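Local coordinates for tetratricopeptide repeat protein (Parabacteroides merdae ATCC 43184, PDB 4R7S) that is of unknown function but, as a tetratricopeptide repeat protein built of stacked helical hairpins, probably serves as a scaffold for binding other proteins, at residues A[179-184]-A[208-213]; A[186-191]-A[217-222]; A[202-207]-A[212-217]. All coordinates share one frame; numbering follows the deposited sequence.

How the contacts relate
All three contacts involve helix 211-223, near the C-terminal end of a mostly helical chain. Contacts 1 and 2 dock it on helix 178-189, two helices earlier, and their centres lie about 12 Å apart, one at the start of helix 211-223 and the other further along it. Contact 3 joins the same helix to the intervening helix 193-206; its centre is about 5 Å from that of contact 1 and about 12 Å from that of contact 2. The segments of contacts 1 and 2 alternate along the chain, and contact 3 is nested within the loop closed by contact 2. Together they fix helix 211-223 against its two predecessors, consistent with the helix stacking of a tetratricopeptide repeat solenoid.

Contact 1: A[179-184]-A[208-213]; sequences LYEGRA and EPTANL
The carboxylate of E181 grips the start of helix 211-223 with both oxygens. OE1 accepts from T210 OG1 at 2.7 Å, while OE2 takes the backbone N-H of T210, with N and OE2 3.3 Å apart and an N-H...O angle of 162°. Both bonds fall on syn lone pairs, so the two oxygens act as a fork that limits rotation of the carboxylate. E181 reaches this position with CG beside its own backbone N (chi1 -70°) and an extended chain beyond it. T210 is the N-cap, and its hydroxyl also receives a weak capping bond from L213 N; chi1 of 72°, which sets OG1 between backbone N and carbonyl carbon, lets one oxygen serve both E181 and the helix end. At this N-terminal end, the helix dipole would probably favour the carboxylate's negative charge. L213 adds an apolar touch, its CD1 3.8 Å from E181 CG, and its CD2 methyl lies beside the carboxylate, 3.7 Å from E181 OE2. P209 brings its CA alongside OE2, at 3.6 Å. Helix 193-206 packs beside this site, with V203 against E181 and F204 against P209, whereas Y180 and L179 of helix 178-189 lean on I170 of helix 159-172.

Contact 2: A[186-191]-A[217-222]; sequences LYFMMG and RGKIKL
The ring of F188 overlaps the CG1 branch of I220 and the aliphatic chain of K219, meeting both obliquely. The closest approach is CD1 of F188 to CG1 of I220, at 3.6 Å, and CE1 of the ring lies 4.0 Å from the same methylene. The two side chains slide past each other in opposite directions, with CD1 of I220 4.1 Å from CD1 of F188. I220 leaves its helix at an angle to the partner, but CG1, placed beside the backbone N (chi1 -75°), is the branch that swings across to the phenyl group. K219 runs at about a right angle to F188. Its aliphatic part does the touching: CB and CD each stand 4.0 Å from CZ of F188, while the chain bends at its last torsion before the ammonium group. The lysine thus adds hydrocarbon beside CZ of the ring. For the ring to reach across, F188 carries CG anti to its backbone N (chi1 172°), and CB also touches L216.

I220 is buried and also packs on M197 and I200 of helix 193-206; N193 of that helix touches F188. Three residues after F188, G191 leaves helical geometry in a Schellman motif, its positive phi being readily adopted by glycine, and G191 N donates to F188 O, 3.0 Å away. An aromatic residue near the end of one helix, set against the side of the helix two further on, is in keeping with the stacking of successive helical hairpins in a tetratricopeptide repeat solenoid.

Contact 3: A[202-207]-A[212-217]; sequences KVFTES and NLYVLR
L213 meets helix 193-206 first, through one methyl: CD2 lies 3.8 Å from CB of V203 and equally 3.8 Å from CE1 of F204. Its approach to the F204 ring is oblique, and I200 of the same helix also packs on this leucine. Y214 comes next and offers the face of its ring to the edge of F204, a T-shaped pair with centroids 5.0 Å apart and planes at 78°. CE1 of Y214 and CE2 of F204 come within 3.5 Å. The Y214 side chain also touches D233, K236 and A237 of helix 227-238, linking F204 to that helix. The axes of 202-206 and 212-217 run at 130° to each other and approach to 12.0 Å; these consecutive helices are joined by a short loop, in keeping with the helix-turn-helix stacking of a tetratricopeptide repeat protein. One turn after L213, R217 lays its guanidinium flat over one face of F204, the planes only 12° apart and CZ of R217 3.7 Å from the ring centroid, a cation-pi stack. The arginine starts extended, then bends at chi3, which turns its planar end onto the phenyl face. NE of R217 forms a salt bridge with OD2 of D233, an oxygen shared with K221 NZ, which probably steadies the guanidinium over F204.

Contact 1: A[179-184]-A[208-213]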
loop_
_atom_site.group_PDB
_atom_site.type_symbol
_atom_site.label_atom_id
_atom_site.label_comp_id
_atom_site.label_asym_id
_atom_site.label_seq_id
_atom_site.Cartn_x
_atom_site.Cartn_y
_atom_site.Cartn_z
ATOM N N LEU A 179 12.747 -7.343 -4.062
ATOM C CA LEU A 179 12.530 -8.771 -3.866
ATOM C C LEU A 179 13.481 -9.297 -2.782
ATOM O O LEU A 179 13.101 -10.171 -2.010
ATOM C CB LEU A 179 12.731 -9.544 -5.177
ATOM C CG LEU A 179 11.778 -9.253 -6.331
ATOM C CD1 LEU A 179 12.253 -9.949 -7.589
ATOM C CD2 LEU A 179 10.354 -9.679 -6.000
ATOM N N TYR A 180 14.706 -8.748 -2.720
ATOM C CA TYR A 180 15.720 -9.130 -1.734
ATOM C C TYR A 180 15.288 -8.700 -0.336
ATOM O O TYR A 180 15.631 -9.360 0.636
ATOM C CB TYR A 180 17.080 -8.526 -2.081
ATOM C CG TYR A 180 17.736 -9.111 -3.307
ATOM C CD1 TYR A 180 17.434 -8.632 -4.578
ATOM C CD2 TYR A 180 18.716 -10.096 -3.197
ATOM C CE1 TYR A 180 18.054 -9.149 -5.718
ATOM C CE2 TYR A 180 19.357 -10.609 -4.328
ATOM C CZ TYR A 180 19.016 -10.137 -5.590
ATOM O OH TYR A 180 19.622 -10.638 -6.723
ATOM N N GLU A 181 14.503 -7.622 -0.251
ATOM C CA GLU A 181 13.917 -7.082 0.981
ATOM C C GLU A 181 12.850 -8.043 1.527
ATOM O O GLU A 181 12.760 -8.245 2.746
ATOM C CB GLU A 181 13.316 -5.688 0.745
ATOM C CG GLU A 181 14.366 -4.605 0.509
ATOM C CD GLU A 181 13.992 -3.188 0.912
ATOM O OE1 GLU A 181 12.896 -2.996 1.492
ATOM O OE2 GLU A 181 14.807 -2.268 0.663
ATOM N N GLY A 182 12.081 -8.635 0.622
ATOM C CA GLY A 182 11.056 -9.620 0.957
ATOM C C GLY A 182 11.690 -10.925 1.406
ATOM O O GLY A 182 11.323 -11.480 2.444
ATOM N N ARG A 183 12.697 -11.392 0.647
ATOM C CA ARG A 183 13.417 -12.613 0.980
ATOM C C ARG A 183 14.166 -12.453 2.301
ATOM O O ARG A 183 14.144 -13.395 3.103
ATOM C CB ARG A 183 14.377 -13.054 -0.147
ATOM C CG ARG A 183 14.859 -14.478 0.067
ATOM C CD ARG A 183 15.571 -15.047 -1.134
ATOM N NE ARG A 183 16.852 -14.393 -1.318
ATOM C CZ ARG A 183 17.662 -14.634 -2.334
ATOM N NH1 ARG A 183 17.335 -15.534 -3.249
ATOM N NH2 ARG A 183 18.817 -13.992 -2.435
ATOM N N ALA A 184 14.830 -11.283 2.532
ATOM C CA ALA A 184 15.546 -11.035 3.797
ATOM C C ALA A 184 14.578 -11.143 4.988
ATOM O O ALA A 184 14.917 -11.756 5.993
ATOM C CB ALA A 184 16.226 -9.666 3.794
ATOM N N GLU A 208 18.938 1.890 -2.657
ATOM C CA GLU A 208 18.552 2.768 -1.558
ATOM C C GLU A 208 17.487 2.004 -0.727
ATOM O O GLU A 208 16.351 1.834 -1.182
ATOM C CB GLU A 208 18.056 4.135 -2.081
ATOM N N PRO A 209 17.879 1.436 0.441
ATOM C CA PRO A 209 16.919 0.645 1.230
ATOM C C PRO A 209 15.705 1.434 1.742
ATOM O O PRO A 209 15.751 2.662 1.899
ATOM C CB PRO A 209 17.763 0.149 2.419
ATOM C CG PRO A 209 19.177 0.313 1.996
ATOM C CD PRO A 209 19.195 1.505 1.113
ATOM N N THR A 210 14.618 0.699 2.020
ATOM C CA THR A 210 13.411 1.262 2.610
ATOM C C THR A 210 13.628 1.363 4.118
ATOM O O THR A 210 14.566 0.750 4.650
ATOM C CB THR A 210 12.155 0.418 2.266
ATOM O OG1 THR A 210 12.176 -0.824 2.989
ATOM C CG2 THR A 210 11.982 0.188 0.766
ATOM N N ALA A 211 12.739 2.100 4.805
ATOM C CA ALA A 211 12.742 2.252 6.256
ATOM C C ALA A 211 12.620 0.871 6.921
ATOM O O ALA A 211 13.311 0.584 7.908
ATOM C CB ALA A 211 11.582 3.144 6.674
ATOM N N ASN A 212 11.774 -0.009 6.316
ATOM C CA ASN A 212 11.514 -1.381 6.745
ATOM C C ASN A 212 12.798 -2.191 6.810
ATOM O O ASN A 212 12.984 -2.965 7.754
ATOM C CB ASN A 212 10.522 -2.040 5.789
ATOM C CG ASN A 212 9.075 -1.763 6.108
ATOM O OD1 ASN A 212 8.728 -0.955 6.962
ATOM N ND2 ASN A 212 8.188 -2.440 5.429
ATOM N N LEU A 213 13.704 -1.978 5.830
ATOM C CA LEU A 213 14.967 -2.682 5.777
ATOM C C LEU A 213 15.917 -2.163 6.856
ATOM O O LEU A 213 16.721 -2.952 7.370
ATOM C CB LEU A 213 15.607 -2.632 4.378
ATOM C CG LEU A 213 16.592 -3.776 4.111
ATOM C CD1 LEU A 213 15.871 -5.132 4.003
ATOM C CD2 LEU A 213 17.508 -3.473 2.933
#

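Contact 2: A[186-191]-A[217-222]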
loop_
_atom_site.group_PDB
_atom_site.type_symbol
_atom_site.label_atom_id
_atom_site.label_comp_id
_atom_site.label_asym_id
_atom_site.label_seq_id
_atom_site.Cartn_x
_atom_site.Cartn_y
_atom_site.Cartn_z
ATOM N N LEU A 186 11.858 -12.883 5.136
ATOM C CA LEU A 186 11.539 -14.303 5.274
ATOM C C LEU A 186 12.649 -15.005 6.045
ATOM O O LEU A 186 12.358 -15.782 6.956
ATOM C CB LEU A 186 11.352 -14.978 3.899
ATOM C CG LEU A 186 11.442 -16.506 3.900
ATOM C CD1 LEU A 186 10.216 -17.133 4.524
ATOM C CD2 LEU A 186 11.596 -17.005 2.528
ATOM N N TYR A 187 13.920 -14.720 5.688
ATOM C CA TYR A 187 15.060 -15.334 6.360
ATOM C C TYR A 187 15.104 -14.942 7.845
ATOM O O TYR A 187 15.349 -15.805 8.690
ATOM C CB TYR A 187 16.361 -14.992 5.650
ATOM C CG TYR A 187 16.543 -15.716 4.328
ATOM C CD1 TYR A 187 16.123 -17.038 4.169
ATOM C CD2 TYR A 187 17.226 -15.117 3.273
ATOM C CE1 TYR A 187 16.332 -17.726 2.968
ATOM C CE2 TYR A 187 17.450 -15.798 2.071
ATOM C CZ TYR A 187 16.989 -17.098 1.919
ATOM O OH TYR A 187 17.211 -17.771 0.741
ATOM N N PHE A 188 14.770 -13.688 8.163
ATOM C CA PHE A 188 14.742 -13.250 9.553
ATOM C C PHE A 188 13.654 -14.005 10.300
ATOM O O PHE A 188 13.932 -14.541 11.371
ATOM C CB PHE A 188 14.544 -11.745 9.664
ATOM C CG PHE A 188 14.311 -11.247 11.072
ATOM C CD1 PHE A 188 15.370 -11.075 11.949
ATOM C CD2 PHE A 188 13.037 -10.876 11.495
ATOM C CE1 PHE A 188 15.162 -10.567 13.234
ATOM C CE2 PHE A 188 12.824 -10.395 12.785
ATOM C CZ PHE A 188 13.890 -10.239 13.647
HETATM N N MSE A 189 12.436 -14.100 9.719
HETATM C CA MSE A 189 11.345 -14.835 10.362
HETATM C C MSE A 189 11.659 -16.324 10.512
HETATM O O MSE A 189 10.998 -17.009 11.286
HETATM C CB MSE A 189 10.043 -14.667 9.602
HETATM C CG MSE A 189 9.451 -13.298 9.756
HETATM SE SE MSE A 189 7.707 -13.192 8.898
HETATM C CE MSE A 189 6.656 -14.476 10.112
HETATM N N MSE A 190 12.639 -16.818 9.768
HETATM C CA MSE A 190 13.061 -18.216 9.789
HETATM C C MSE A 190 14.156 -18.477 10.826
HETATM O O MSE A 190 14.511 -19.641 11.031
HETATM C CB MSE A 190 13.602 -18.628 8.395
HETATM C CG MSE A 190 12.532 -18.929 7.394
HETATM SE SE MSE A 190 13.326 -19.422 5.694
HETATM C CE MSE A 190 13.709 -21.335 6.109
ATOM N N GLY A 191 14.727 -17.403 11.394
ATOM C CA GLY A 191 15.836 -17.439 12.350
ATOM C C GLY A 191 17.186 -17.464 11.660
ATOM O O GLY A 191 18.217 -17.637 12.312
ATOM N N ARG A 217 17.460 -4.623 9.531
ATOM C CA ARG A 217 18.877 -4.658 9.896
ATOM C C ARG A 217 19.086 -4.313 11.399
ATOM O O ARG A 217 19.957 -4.897 12.053
ATOM C CB ARG A 217 19.705 -3.713 9.020
ATOM C CG ARG A 217 21.199 -4.040 9.128
ATOM C CD ARG A 217 22.011 -3.320 8.098
ATOM N NE ARG A 217 22.056 -1.889 8.375
ATOM C CZ ARG A 217 22.866 -1.048 7.754
ATOM N NH1 ARG A 217 23.684 -1.484 6.806
ATOM N NH2 ARG A 217 22.859 0.241 8.069
ATOM N N GLY A 218 18.285 -3.397 11.924
ATOM C CA GLY A 218 18.371 -2.997 13.327
ATOM C C GLY A 218 18.015 -4.131 14.269
ATOM O O GLY A 218 18.709 -4.373 15.267
ATOM N N LYS A 219 16.951 -4.877 13.909
ATOM C CA LYS A 219 16.454 -6.016 14.665
ATOM C C LYS A 219 17.477 -7.137 14.691
ATOM O O LYS A 219 17.630 -7.806 15.727
ATOM C CB LYS A 219 15.139 -6.499 14.085
ATOM C CG LYS A 219 13.933 -5.732 14.592
ATOM C CD LYS A 219 12.691 -6.504 14.229
ATOM C CE LYS A 219 11.433 -5.681 14.264
ATOM N NZ LYS A 219 10.475 -6.141 13.219
ATOM N N ILE A 220 18.215 -7.317 13.571
ATOM C CA ILE A 220 19.256 -8.346 13.475
ATOM C C ILE A 220 20.431 -7.902 14.312
ATOM O O ILE A 220 20.898 -8.683 15.147
ATOM C CB ILE A 220 19.647 -8.673 12.014
ATOM C CG1 ILE A 220 18.540 -9.524 11.343
ATOM C CG2 ILE A 220 21.004 -9.374 11.953
ATOM C CD1 ILE A 220 18.441 -9.366 9.820
ATOM N N LYS A 221 20.849 -6.623 14.167
ATOM C CA LYS A 221 21.932 -6.051 14.976
ATOM C C LYS A 221 21.609 -6.246 16.464
ATOM O O LYS A 221 22.503 -6.670 17.211
ATOM C CB LYS A 221 22.156 -4.582 14.631
ATOM C CG LYS A 221 22.948 -4.423 13.353
ATOM C CD LYS A 221 23.028 -2.976 12.941
ATOM C CE LYS A 221 23.951 -2.815 11.757
ATOM N NZ LYS A 221 23.726 -1.509 11.076
ATOM N N LEU A 222 20.320 -6.044 16.875
ATOM C CA LEU A 222 19.868 -6.309 18.240
ATOM C C LEU A 222 20.196 -7.759 18.649
ATOM O O LEU A 222 20.841 -7.973 19.685
ATOM C CB LEU A 222 18.357 -6.086 18.390
ATOM C CG LEU A 222 17.828 -4.844 19.073
ATOM C CD1 LEU A 222 16.324 -4.968 19.256
ATOM C CD2 LEU A 222 18.473 -4.604 20.439
#

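Contact 3: A[202-207]-A[212-217]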
loop_
_atom_site.group_PDB
_atom_site.type_symbol
_atom_site.label_atom_id
_atom_site.label_comp_id
_atom_site.label_asym_id
_atom_site.label_seq_id
_atom_site.Cartn_x
_atom_site.Cartn_y
_atom_site.Cartn_z
ATOM N N LYS A 202 23.205 -6.754 0.060
ATOM C CA LYS A 202 23.077 -6.620 -1.383
ATOM C C LYS A 202 22.304 -5.344 -1.726
ATOM O O LYS A 202 22.731 -4.598 -2.595
ATOM C CB LYS A 202 22.416 -7.876 -2.002
ATOM C CG LYS A 202 22.490 -7.905 -3.528
ATOM C CD LYS A 202 22.893 -9.267 -4.074
ATOM C CE LYS A 202 23.169 -9.218 -5.567
ATOM N NZ LYS A 202 24.411 -8.456 -5.908
ATOM N N VAL A 203 21.203 -5.084 -1.025
ATOM C CA VAL A 203 20.339 -3.929 -1.250
ATOM C C VAL A 203 21.081 -2.643 -0.869
ATOM O O VAL A 203 21.020 -1.648 -1.595
ATOM C CB VAL A 203 19.019 -4.058 -0.460
ATOM C CG1 VAL A 203 18.042 -2.940 -0.836
ATOM C CG2 VAL A 203 18.387 -5.417 -0.690
ATOM N N PHE A 204 21.769 -2.669 0.280
ATOM C CA PHE A 204 22.512 -1.527 0.781
ATOM C C PHE A 204 23.637 -1.169 -0.156
ATOM O O PHE A 204 23.871 0.015 -0.354
ATOM C CB PHE A 204 23.054 -1.797 2.191
ATOM C CG PHE A 204 22.143 -1.340 3.309
ATOM C CD1 PHE A 204 21.156 -2.177 3.810
ATOM C CD2 PHE A 204 22.295 -0.081 3.883
ATOM C CE1 PHE A 204 20.309 -1.751 4.836
ATOM C CE2 PHE A 204 21.456 0.339 4.916
ATOM C CZ PHE A 204 20.464 -0.499 5.383
ATOM N N THR A 205 24.289 -2.168 -0.781
ATOM C CA THR A 205 25.422 -1.936 -1.683
ATOM C C THR A 205 24.978 -1.416 -3.067
ATOM O O THR A 205 25.648 -0.544 -3.633
ATOM C CB THR A 205 26.258 -3.230 -1.815
ATOM O OG1 THR A 205 26.521 -3.747 -0.503
ATOM C CG2 THR A 205 27.596 -3.022 -2.557
ATOM N N GLU A 206 23.865 -1.939 -3.593
ATOM C CA GLU A 206 23.396 -1.679 -4.950
ATOM C C GLU A 206 22.225 -0.717 -5.101
ATOM O O GLU A 206 21.919 -0.338 -6.233
ATOM C CB GLU A 206 22.962 -3.012 -5.579
ATOM C CG GLU A 206 24.051 -4.073 -5.643
ATOM C CD GLU A 206 25.018 -4.014 -6.806
ATOM O OE1 GLU A 206 24.886 -3.119 -7.676
ATOM O OE2 GLU A 206 25.920 -4.879 -6.840
ATOM N N SER A 207 21.533 -0.369 -4.015
ATOM C CA SER A 207 20.323 0.443 -4.116
ATOM C C SER A 207 20.164 1.379 -2.875
ATOM O O SER A 207 21.139 1.675 -2.182
ATOM C CB SER A 207 19.128 -0.506 -4.283
ATOM O OG SER A 207 17.838 0.081 -4.239
ATOM N N ASN A 212 11.774 -0.009 6.316
ATOM C CA ASN A 212 11.514 -1.381 6.745
ATOM C C ASN A 212 12.798 -2.191 6.810
ATOM O O ASN A 212 12.984 -2.965 7.754
ATOM C CB ASN A 212 10.522 -2.040 5.789
ATOM C CG ASN A 212 9.075 -1.763 6.108
ATOM O OD1 ASN A 212 8.728 -0.955 6.962
ATOM N ND2 ASN A 212 8.188 -2.440 5.429
ATOM N N LEU A 213 13.704 -1.978 5.830
ATOM C CA LEU A 213 14.967 -2.682 5.777
ATOM C C LEU A 213 15.917 -2.163 6.856
ATOM O O LEU A 213 16.721 -2.952 7.370
ATOM C CB LEU A 213 15.607 -2.632 4.378
ATOM C CG LEU A 213 16.592 -3.776 4.111
ATOM C CD1 LEU A 213 15.871 -5.132 4.003
ATOM C CD2 LEU A 213 17.508 -3.473 2.933
ATOM N N TYR A 214 15.796 -0.874 7.249
ATOM C CA TYR A 214 16.626 -0.349 8.338
ATOM C C TYR A 214 16.155 -0.973 9.653
ATOM O O TYR A 214 16.994 -1.392 10.442
ATOM C CB TYR A 214 16.609 1.185 8.401
ATOM C CG TYR A 214 17.625 1.862 7.504
ATOM C CD1 TYR A 214 18.941 2.044 7.922
ATOM C CD2 TYR A 214 17.263 2.352 6.253
ATOM C CE1 TYR A 214 19.887 2.658 7.098
ATOM C CE2 TYR A 214 18.197 2.987 5.425
ATOM C CZ TYR A 214 19.505 3.158 5.863
ATOM O OH TYR A 214 20.422 3.834 5.082
ATOM N N VAL A 215 14.817 -1.128 9.844
ATOM C CA VAL A 215 14.241 -1.791 11.036
ATOM C C VAL A 215 14.742 -3.241 11.070
ATOM O O VAL A 215 15.247 -3.679 12.099
ATOM C CB VAL A 215 12.688 -1.714 11.092
ATOM C CG1 VAL A 215 12.101 -2.692 12.115
ATOM C CG2 VAL A 215 12.222 -0.301 11.386
ATOM N N LEU A 216 14.651 -3.948 9.918
ATOM C CA LEU A 216 15.095 -5.328 9.736
ATOM C C LEU A 216 16.581 -5.483 10.091
ATOM O O LEU A 216 16.915 -6.355 10.905
ATOM C CB LEU A 216 14.823 -5.829 8.303
ATOM C CG LEU A 216 14.917 -7.363 8.134
ATOM C CD1 LEU A 216 13.919 -8.104 9.050
ATOM C CD2 LEU A 216 14.741 -7.778 6.696
ATOM N N ARG A 217 17.460 -4.623 9.531
ATOM C CA ARG A 217 18.877 -4.658 9.896
ATOM C C ARG A 217 19.086 -4.313 11.399
ATOM O O ARG A 217 19.957 -4.897 12.053
ATOM C CB ARG A 217 19.705 -3.713 9.020
ATOM C CG ARG A 217 21.199 -4.040 9.128
ATOM C CD ARG A 217 22.011 -3.320 8.098
ATOM N NE ARG A 217 22.056 -1.889 8.375
ATOM C CZ ARG A 217 22.866 -1.048 7.754
ATOM N NH1 ARG A 217 23.684 -1.484 6.806
ATOM N NH2 ARG A 217 22.859 0.241 8.069
#